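Local coordinates for protein mannitol dehydrogenase (Pseudomonas fluorescens, PDB 1LJ8) that probably interconverts mannitol and fructose as an NAD-dependent mannitol 2-dehydrogenase of the long-chain dehydrogenase type, at residues P325-Y330 / N479-T484. Residues are numbered along the deposited sequence; the frame is centred on the assembly and turned at random.
Sequences PLFVAY and NGVTTT
Leu326 reaches across to Thr482 methyl against methyl: CD1 of the leucine lies 3.6 Å from CG2 of the threonine, the two side chains crossing at about a right angle. The same CD1 also rests 3.7 Å from the carbonyl O of Thr482, so it covers part of the backbone as well. One residue on from Leu326, and one back from Thr482, the Phe327 ring brings its far end to Val481, with Phe327 CZ 3.8 Å and CE1 4.1 Å from Val481 CG1. The methyl approaches the ring obliquely.

Thr482 divides its two branches between different neighbours. A chi1 of -64° sets its OG1 beside the backbone N and swings CG2 to the far side of it, where the methyl meets Leu326, while OG1 hydrogen-bonds to NZ of Lys313. Around Phe327, Tyr315 packs edge-to-face and Leu309 and Leu485 add aliphatic cover; Val481 also touches Leu312, so helix 289-313 backs both residues.

Helix 463-488 is kinked at Val481 and Thr482, whose backbone N atoms make no bond to the turn before; the N of Val481 bonds instead to OE2 of Glu419. A turn on from Gly480, Thr484 bonds to Gly480 O twice, through OG1 at 2.8 Å and N at 3.1 Å, from opposite faces of the carbonyl plane.

Helix 325-339 thus meets helix 463-488 away from the NAD site in a small, partly buried apolar contact, while the polar groups beside it are bonded to Lys313, Glu419 or their own helix.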
loop_
_atom_site.group_PDB
_atom_site.type_symbol
_atom_site.label_atom_id
_atom_site.label_comp_id
_atom_site.label_asym_id
_atom_site.label_seq_id
_atom_site.Cartn_x
_atom_site.Cartn_y
_atom_site.Cartn_z
ATOM N N PRO A 325 15.582 -7.750 20.672
ATOM C CA PRO A 325 14.505 -8.380 21.425
ATOM C C PRO A 325 13.493 -7.468 22.082
ATOM O O PRO A 325 12.382 -7.907 22.342
ATOM C CB PRO A 325 15.249 -9.270 22.458
ATOM C CG PRO A 325 16.627 -9.456 21.859
ATOM C CD PRO A 325 16.909 -8.133 21.195
ATOM N N LEU A 326 13.851 -6.220 22.363
ATOM C CA LEU A 326 12.874 -5.331 22.980
ATOM C C LEU A 326 11.824 -4.964 21.944
ATOM O O LEU A 326 10.663 -4.810 22.287
ATOM C CB LEU A 326 13.526 -4.059 23.472
ATOM C CG LEU A 326 14.417 -4.071 24.715
ATOM C CD1 LEU A 326 15.015 -2.685 24.891
ATOM C CD2 LEU A 326 13.570 -4.454 25.929
ATOM N N PHE A 327 12.236 -4.814 20.678
ATOM C CA PHE A 327 11.250 -4.492 19.624
ATOM C C PHE A 327 10.319 -5.686 19.378
ATOM O O PHE A 327 9.091 -5.508 19.169
ATOM C CB PHE A 327 11.956 -4.090 18.311
ATOM C CG PHE A 327 12.432 -2.664 18.285
ATOM C CD1 PHE A 327 13.482 -2.248 19.098
ATOM C CD2 PHE A 327 11.827 -1.717 17.427
ATOM C CE1 PHE A 327 13.937 -0.940 19.069
ATOM C CE2 PHE A 327 12.275 -0.398 17.393
ATOM C CZ PHE A 327 13.331 -0.002 18.207
ATOM N N VAL A 328 10.881 -6.902 19.356
ATOM C CA VAL A 328 10.062 -8.095 19.154
ATOM C C VAL A 328 9.051 -8.220 20.273
ATOM O O VAL A 328 7.878 -8.492 20.032
ATOM C CB VAL A 328 10.951 -9.398 19.120
ATOM C CG1 VAL A 328 10.100 -10.622 18.921
ATOM C CG2 VAL A 328 11.996 -9.298 17.985
ATOM N N ALA A 329 9.499 -8.026 21.521
ATOM C CA ALA A 329 8.576 -8.134 22.675
ATOM C C ALA A 329 7.476 -7.069 22.610
ATOM O O ALA A 329 6.292 -7.324 22.921
ATOM C CB ALA A 329 9.358 -8.018 23.982
ATOM N N TYR A 330 7.868 -5.862 22.229
ATOM C CA TYR A 330 6.878 -4.783 22.077
ATOM C C TYR A 330 5.836 -5.112 20.991
ATOM O O TYR A 330 4.624 -4.951 21.219
ATOM C CB TYR A 330 7.620 -3.475 21.751
ATOM C CG TYR A 330 6.725 -2.291 21.405
ATOM C CD1 TYR A 330 5.805 -1.773 22.320
ATOM C CD2 TYR A 330 6.838 -1.676 20.162
ATOM C CE1 TYR A 330 5.021 -0.656 21.992
ATOM C CE2 TYR A 330 6.070 -0.570 19.819
ATOM C CZ TYR A 330 5.167 -0.062 20.738
ATOM O OH TYR A 330 4.415 1.062 20.421
ATOM N N ASN A 479 15.013 9.905 27.704
ATOM C CA ASN A 479 15.653 8.613 28.007
ATOM C C ASN A 479 15.998 7.739 26.825
ATOM O O ASN A 479 16.684 6.730 26.987
ATOM C CB ASN A 479 14.749 7.810 28.918
ATOM C CG ASN A 479 14.271 8.631 30.108
ATOM O OD1 ASN A 479 15.068 9.338 30.717
ATOM N ND2 ASN A 479 12.971 8.565 30.420
ATOM N N GLY A 480 15.499 8.095 25.649
ATOM C CA GLY A 480 15.764 7.265 24.487
ATOM C C GLY A 480 14.781 6.108 24.279
ATOM O O GLY A 480 14.054 5.669 25.176
ATOM N N VAL A 481 14.769 5.593 23.056
ATOM C CA VAL A 481 13.895 4.481 22.683
ATOM C C VAL A 481 14.111 3.228 23.555
ATOM O O VAL A 481 13.151 2.656 24.078
ATOM C CB VAL A 481 14.163 4.087 21.189
ATOM C CG1 VAL A 481 13.427 2.786 20.815
ATOM C CG2 VAL A 481 13.773 5.246 20.269
ATOM N N THR A 482 15.370 2.810 23.714
ATOM C CA THR A 482 15.642 1.582 24.440
ATOM C C THR A 482 15.145 1.604 25.884
ATOM O O THR A 482 14.461 0.695 26.329
ATOM C CB THR A 482 17.143 1.248 24.403
ATOM O OG1 THR A 482 17.508 0.998 23.028
ATOM C CG2 THR A 482 17.453 -0.028 25.249
ATOM N N THR A 483 15.486 2.653 26.602
ATOM C CA THR A 483 15.050 2.738 27.997
ATOM C C THR A 483 13.528 2.866 28.072
ATOM O O THR A 483 12.884 2.276 28.926
ATOM C CB THR A 483 15.759 3.925 28.668
ATOM O OG1 THR A 483 17.145 3.573 28.858
ATOM C CG2 THR A 483 15.125 4.255 30.011
ATOM N N THR A 484 12.932 3.617 27.154
ATOM C CA THR A 484 11.470 3.754 27.166
ATOM C C THR A 484 10.796 2.383 26.979
ATOM O O THR A 484 9.818 2.064 27.653
ATOM C CB THR A 484 11.044 4.725 26.067
ATOM O OG1 THR A 484 11.590 6.016 26.367
ATOM C CG2 THR A 484 9.532 4.819 25.955
#